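Local structure of Rab3 interacting molecule variant 2 (Drosophila melanogaster, 4TS6) at residues L12-G17 against E127-Q132; A48-L53 against L94-W99. The protein is probably a presynaptic active-zone scaffold that, through domains including this C2A domain, takes part in neurotransmitter release. One frame throughout, in Å; residues are numbered along the deposited sequence.

Overall arrangement
The two contacts lie in the two facing four-stranded antiparallel sheets of a C2-type beta sandwich, with centres about 11 Å apart. Interaction 1 pairs strand 11-19 with strand 123-130, which forms one outer edge of its sheet. Interaction 2 pairs strand 46-53 with strand 93-100 in the middle of the other sheet. Along the chain, interaction 2 is nested inside the loop that interaction 1 closes. The sheets meet through apolar side chains: Leu16 CD2 lies 3.6 Å from Leu94 CD2, Leu12 packs on Val96 and Leu98, and Leu131 on Leu98. The first and last strands thus complete one layer and share the hydrophobic core with the other.

Interaction 1: residues L12-G17 against E127-Q132; sequences LQLKLG and EWYQLQ
Gln13 lies over one face of the Trp128 indole. Its CB sits 3.6 Å from the centroid of the six-membered ring and 2° off the ring normal. The side chain is extended, with CG anti to the backbone N (chi1 -179°), and this carries the amide along the same ring system. Amide and ring planes are 28° apart and stacked. The amide NE2 comes 3.4 Å from Trp128 NE1, but both are donors and do not bond. With an alanine here the stacked amide is gone, and the Trp128 indole would probably be freer to turn.

The other sheet face carries Leu12, Leu14, Glu127 and Tyr129. The Leu14 and Tyr129 side chains cross at about a right angle, with Leu14 CD1 4.0 Å from ring atom CD1 of Tyr129. A water donates to Leu14 O and hydrogen-bonds to Tyr129 OH, lying in the ring plane at the edge. The same hydroxyl is hydrogen-bonded to His120.

Four backbone bonds join the strands, two in each of the pairs Leu12-Tyr129 and Leu14-Glu127. Tyr129 N to Leu12 O is 2.8 Å. The antiparallel ladder therefore has unlike faces: an amide-indole stack on one, and on the other leucines turned to the sandwich core beside a tyrosine whose hydroxyl is held by water and histidine.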
loop_
_atom_site.group_PDB
_atom_site.type_symbol
_atom_site.label_atom_id
_atom_site.label_comp_id
_atom_site.label_asym_id
_atom_site.label_seq_id
_atom_site.Cartn_x
_atom_site.Cartn_y
_atom_site.Cartn_z
ATOM N N LEU A 12 -6.151 5.304 -3.231
ATOM C CA LEU A 12 -5.061 5.329 -2.279
ATOM C C LEU A 12 -4.052 6.368 -2.748
ATOM O O LEU A 12 -3.833 6.506 -3.950
ATOM C CB LEU A 12 -4.401 3.955 -2.258
ATOM C CG LEU A 12 -3.117 3.789 -1.458
ATOM C CD1 LEU A 12 -3.426 3.823 0.025
ATOM C CD2 LEU A 12 -2.450 2.478 -1.829
ATOM N N GLN A 13 -3.446 7.099 -1.816
ATOM C CA GLN A 13 -2.430 8.101 -2.175
ATOM C C GLN A 13 -1.069 7.584 -1.742
ATOM O O GLN A 13 -0.854 7.324 -0.559
ATOM C CB GLN A 13 -2.715 9.438 -1.489
ATOM C CG GLN A 13 -1.709 10.546 -1.849
ATOM C CD GLN A 13 -2.082 11.882 -1.248
ATOM O OE1 GLN A 13 -2.469 11.967 -0.085
ATOM N NE2 GLN A 13 -1.984 12.929 -2.044
ATOM N N LEU A 14 -0.161 7.417 -2.698
ATOM C CA LEU A 14 1.142 6.792 -2.447
ATOM C C LEU A 14 2.244 7.697 -2.960
ATOM O O LEU A 14 2.049 8.368 -3.962
ATOM C CB LEU A 14 1.272 5.495 -3.246
ATOM C CG LEU A 14 0.503 4.230 -2.923
ATOM C CD1 LEU A 14 0.797 3.178 -3.973
ATOM C CD2 LEU A 14 0.908 3.727 -1.563
ATOM N N LYS A 15 3.403 7.689 -2.296
ATOM C CA LYS A 15 4.614 8.315 -2.836
ATOM C C LYS A 15 5.657 7.223 -2.990
ATOM O O LYS A 15 5.869 6.434 -2.076
ATOM C CB LYS A 15 5.156 9.398 -1.900
ATOM C CG LYS A 15 4.185 10.525 -1.625
ATOM C CD LYS A 15 4.635 11.381 -0.447
ATOM C CE LYS A 15 5.896 12.164 -0.757
ATOM N NZ LYS A 15 6.465 12.843 0.446
ATOM N N LEU A 16 6.295 7.163 -4.154
ATOM C CA LEU A 16 7.350 6.185 -4.388
ATOM C C LEU A 16 8.616 6.912 -4.787
ATOM O O LEU A 16 8.599 7.693 -5.735
ATOM C CB LEU A 16 6.957 5.216 -5.508
ATOM C CG LEU A 16 5.731 4.333 -5.292
ATOM C CD1 LEU A 16 5.656 3.309 -6.400
ATOM C CD2 LEU A 16 5.790 3.652 -3.936
ATOM N N GLY A 17 9.702 6.677 -4.051
ATOM C CA GLY A 17 10.992 7.265 -4.382
ATOM C C GLY A 17 12.045 6.184 -4.486
ATOM O O GLY A 17 11.909 5.116 -3.887
ATOM N N GLU A 127 0.846 10.462 -5.594
ATOM C CA GLU A 127 -0.043 10.139 -6.705
ATOM C C GLU A 127 -1.246 9.360 -6.187
ATOM O O GLU A 127 -1.152 8.717 -5.157
ATOM C CB GLU A 127 0.695 9.293 -7.740
ATOM C CG GLU A 127 1.850 9.997 -8.429
ATOM C CD GLU A 127 2.434 9.163 -9.558
ATOM O OE1 GLU A 127 1.901 8.058 -9.812
ATOM O OE2 GLU A 127 3.421 9.613 -10.188
ATOM N N TRP A 128 -2.366 9.417 -6.901
ATOM C CA TRP A 128 -3.555 8.682 -6.497
ATOM C C TRP A 128 -3.815 7.479 -7.389
ATOM O O TRP A 128 -3.749 7.575 -8.612
ATOM C CB TRP A 128 -4.773 9.591 -6.514
ATOM C CG TRP A 128 -4.762 10.627 -5.442
ATOM C CD1 TRP A 128 -4.239 11.893 -5.521
ATOM C CD2 TRP A 128 -5.328 10.508 -4.132
ATOM N NE1 TRP A 128 -4.435 12.555 -4.331
ATOM C CE2 TRP A 128 -5.116 11.733 -3.469
ATOM C CE3 TRP A 128 -5.996 9.479 -3.454
ATOM C CZ2 TRP A 128 -5.533 11.952 -2.155
ATOM C CZ3 TRP A 128 -6.422 9.702 -2.150
ATOM C CH2 TRP A 128 -6.188 10.926 -1.516
ATOM N N TYR A 129 -4.120 6.343 -6.766
ATOM C CA TYR A 129 -4.359 5.114 -7.506
ATOM C C TYR A 129 -5.707 4.519 -7.148
ATOM O O TYR A 129 -6.044 4.374 -5.967
ATOM C CB TYR A 129 -3.271 4.100 -7.174
ATOM C CG TYR A 129 -1.889 4.552 -7.573
ATOM C CD1 TYR A 129 -1.118 5.322 -6.720
ATOM C CD2 TYR A 129 -1.359 4.205 -8.802
ATOM C CE1 TYR A 129 0.155 5.740 -7.087
ATOM C CE2 TYR A 129 -0.096 4.609 -9.174
ATOM C CZ TYR A 129 0.657 5.373 -8.314
ATOM O OH TYR A 129 1.915 5.771 -8.695
ATOM N N GLN A 130 -6.462 4.152 -8.175
ATOM C CA GLN A 130 -7.784 3.573 -7.994
ATOM C C GLN A 130 -7.622 2.189 -7.381
ATOM O O GLN A 130 -6.816 1.396 -7.861
ATOM C CB GLN A 130 -8.467 3.447 -9.353
ATOM C CG GLN A 130 -9.951 3.250 -9.269
ATOM C CD GLN A 130 -10.642 4.453 -8.662
ATOM O OE1 GLN A 130 -10.235 5.597 -8.886
ATOM N NE2 GLN A 130 -11.682 4.204 -7.875
ATOM N N LEU A 131 -8.352 1.897 -6.310
ATOM C CA LEU A 131 -8.278 0.550 -5.740
ATOM C C LEU A 131 -8.918 -0.417 -6.736
ATOM O O LEU A 131 -9.922 -0.082 -7.369
ATOM C CB LEU A 131 -9.000 0.478 -4.393
ATOM C CG LEU A 131 -8.311 1.142 -3.198
ATOM C CD1 LEU A 131 -9.157 1.001 -1.939
ATOM C CD2 LEU A 131 -6.959 0.526 -2.954
ATOM N N GLN A 132 -8.318 -1.593 -6.897
ATOM C CA GLN A 132 -8.805 -2.579 -7.861
ATOM C C GLN A 132 -9.224 -3.853 -7.141
ATOM O O GLN A 132 -8.754 -4.136 -6.037
ATOM C CB GLN A 132 -7.715 -2.910 -8.883
ATOM C CG GLN A 132 -7.180 -1.699 -9.633
ATOM C CD GLN A 132 -8.077 -1.274 -10.772
ATOM O OE1 GLN A 132 -8.851 -2.073 -11.292
ATOM N NE2 GLN A 132 -7.974 -0.011 -11.171
ATOM O OXT GLN A 132 -10.033 -4.628 -7.646
HETATM O O HOH W 1 3.425 7.149 -6.623
#

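Interaction 2: residues A48-L53 against L94-W99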
loop_
_atom_site.group_PDB
_atom_site.type_symbol
_atom_site.label_atom_id
_atom_site.label_comp_id
_atom_site.label_asym_id
_atom_site.label_seq_id
_atom_site.Cartn_x
_atom_site.Cartn_y
_atom_site.Cartn_z
ATOM N N ALA A 48 -3.005 -1.356 5.675
ATOM C CA ALA A 48 -2.495 -1.784 4.391
ATOM C C ALA A 48 -1.340 -2.732 4.576
ATOM O O ALA A 48 -0.594 -2.641 5.549
ATOM C CB ALA A 48 -2.078 -0.581 3.554
ATOM N N LYS A 49 -1.209 -3.666 3.644
ATOM C CA LYS A 49 -0.058 -4.534 3.625
ATOM C C LYS A 49 0.677 -4.249 2.330
ATOM O O LYS A 49 0.052 -3.995 1.302
ATOM C CB LYS A 49 -0.504 -6.002 3.675
ATOM C CG LYS A 49 -0.004 -6.751 4.892
ATOM C CD LYS A 49 -1.058 -7.663 5.508
ATOM C CE LYS A 49 -1.321 -8.917 4.691
ATOM N NZ LYS A 49 -2.104 -9.931 5.483
ATOM N N VAL A 50 2.005 -4.285 2.367
ATOM C CA VAL A 50 2.781 -4.017 1.153
ATOM C C VAL A 50 3.777 -5.146 0.980
ATOM O O VAL A 50 4.411 -5.567 1.954
ATOM C CB VAL A 50 3.574 -2.713 1.278
ATOM C CG1 VAL A 50 4.297 -2.381 -0.032
ATOM C CG2 VAL A 50 2.651 -1.575 1.683
ATOM N N PHE A 51 3.910 -5.642 -0.252
ATOM C CA PHE A 51 4.928 -6.645 -0.564
ATOM C C PHE A 51 5.707 -6.176 -1.759
ATOM O O PHE A 51 5.131 -5.553 -2.655
ATOM C CB PHE A 51 4.273 -7.974 -0.937
ATOM C CG PHE A 51 3.834 -8.777 0.240
ATOM C CD1 PHE A 51 2.583 -8.584 0.797
ATOM C CD2 PHE A 51 4.675 -9.729 0.788
ATOM C CE1 PHE A 51 2.173 -9.340 1.898
ATOM C CE2 PHE A 51 4.278 -10.487 1.878
ATOM C CZ PHE A 51 3.024 -10.286 2.430
ATOM N N LEU A 52 7.003 -6.478 -1.800
ATOM C CA LEU A 52 7.758 -6.240 -3.038
ATOM C C LEU A 52 7.922 -7.578 -3.725
ATOM O O LEU A 52 8.831 -8.343 -3.388
ATOM C CB LEU A 52 9.126 -5.622 -2.737
ATOM C CG LEU A 52 10.005 -5.309 -3.947
ATOM C CD1 LEU A 52 9.314 -4.263 -4.827
ATOM C CD2 LEU A 52 11.357 -4.814 -3.494
ATOM N N LEU A 53 7.035 -7.867 -4.676
ATOM C CA LEU A 53 6.972 -9.191 -5.302
ATOM C C LEU A 53 8.108 -9.352 -6.311
ATOM O O LEU A 53 8.576 -8.354 -6.863
ATOM C CB LEU A 53 5.614 -9.395 -5.985
ATOM C CG LEU A 53 4.379 -9.298 -5.096
ATOM C CD1 LEU A 53 3.146 -9.566 -5.939
ATOM C CD2 LEU A 53 4.484 -10.309 -3.990
ATOM N N LEU A 94 5.220 -3.741 -6.875
ATOM C CA LEU A 94 4.854 -3.330 -5.520
ATOM C C LEU A 94 3.360 -3.596 -5.365
ATOM O O LEU A 94 2.549 -3.041 -6.100
ATOM C CB LEU A 94 5.142 -1.846 -5.291
ATOM C CG LEU A 94 5.041 -1.385 -3.833
ATOM C CD1 LEU A 94 6.226 -1.917 -3.066
ATOM C CD2 LEU A 94 4.974 0.133 -3.740
ATOM N N GLU A 95 2.998 -4.463 -4.424
ATOM C CA GLU A 95 1.604 -4.874 -4.255
ATOM C C GLU A 95 1.136 -4.307 -2.930
ATOM O O GLU A 95 1.624 -4.711 -1.871
ATOM C CB GLU A 95 1.499 -6.409 -4.238
ATOM C CG GLU A 95 0.057 -6.959 -4.211
ATOM C CD GLU A 95 -0.009 -8.420 -3.779
ATOM O OE1 GLU A 95 -0.359 -9.299 -4.618
ATOM O OE2 GLU A 95 0.280 -8.686 -2.589
ATOM N N VAL A 96 0.215 -3.348 -2.991
ATOM C CA VAL A 96 -0.322 -2.718 -1.790
ATOM C C VAL A 96 -1.770 -3.157 -1.669
ATOM O O VAL A 96 -2.580 -2.924 -2.572
ATOM C CB VAL A 96 -0.285 -1.175 -1.887
ATOM C CG1 VAL A 96 -0.834 -0.555 -0.590
ATOM C CG2 VAL A 96 1.140 -0.669 -2.179
ATOM N N THR A 97 -2.104 -3.797 -0.558
ATOM C CA THR A 97 -3.454 -4.301 -0.382
ATOM C C THR A 97 -4.085 -3.679 0.851
ATOM O O THR A 97 -3.467 -3.651 1.914
ATOM C CB THR A 97 -3.455 -5.825 -0.235
ATOM O OG1 THR A 97 -2.750 -6.418 -1.337
ATOM C CG2 THR A 97 -4.862 -6.346 -0.208
ATOM N N LEU A 98 -5.310 -3.175 0.707
ATOM C CA LEU A 98 -6.062 -2.642 1.844
ATOM C C LEU A 98 -6.977 -3.709 2.422
ATOM O O LEU A 98 -7.656 -4.423 1.679
ATOM C CB LEU A 98 -6.916 -1.434 1.435
ATOM C CG LEU A 98 -6.328 -0.056 1.726
ATOM C CD1 LEU A 98 -4.959 0.034 1.129
ATOM C CD2 LEU A 98 -7.205 1.055 1.172
ATOM N N TRP A 99 -7.031 -3.748 3.750
ATOM C CA TRP A 99 -7.780 -4.743 4.497
ATOM C C TRP A 99 -8.608 -4.059 5.562
ATOM O O TRP A 99 -8.208 -3.014 6.072
ATOM C CB TRP A 99 -6.796 -5.673 5.177
ATOM C CG TRP A 99 -5.952 -6.437 4.196
ATOM C CD1 TRP A 99 -4.722 -6.091 3.707
ATOM C CD2 TRP A 99 -6.304 -7.671 3.574
ATOM N NE1 TRP A 99 -4.288 -7.053 2.821
ATOM C CE2 TRP A 99 -5.247 -8.031 2.718
ATOM C CE3 TRP A 99 -7.415 -8.520 3.667
ATOM C CZ2 TRP A 99 -5.264 -9.204 1.957
ATOM C CZ3 TRP A 99 -7.433 -9.679 2.907
ATOM C CH2 TRP A 99 -6.367 -10.010 2.068
#
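Bends at chi2 and chi3 (74°) fold the Lys49 chain back so that NZ comes over the five-membered ring of Trp99, whose CG stands beside its own backbone N (chi1 -63°). Lys49 NZ lies 4.8 Å from the centroid of that ring, in a cation-pi contact over its face. Lys49 CE also lies 4.0 Å from Trp99 NE1.

On the same sheet face, Phe51 and Glu95 run side by side and point the same way. The Phe51 ring and Glu95 carboxylate planes are 83° apart. Leu53 CD1 touches the Glu95 carboxylate at OE1, 3.8 Å away. Arg56 forms a salt bridge with Glu95 and a cation-pi contact with Phe51, so it ties the acid to the ring.

The opposite face is apolar. Val50 CG1 meets Leu94 CD1 at 3.6 Å, and Ala48 CB meets Leu98 CD1 at 3.8 Å. Leu29 of the facing sheet packs on Ala48 and Val96.

Two backbone bonds join Lys49 with Thr97 and two join Phe51 with Glu95. The Glu95 N-H points almost straight at Phe51 O, with N and O 3.0 Å apart. The strand pair is thus amphipathic: aliphatic groups fill the sandwich core, while on the outer side the cations of Lys49 and Arg56 pair with aromatic rings and a carboxylate.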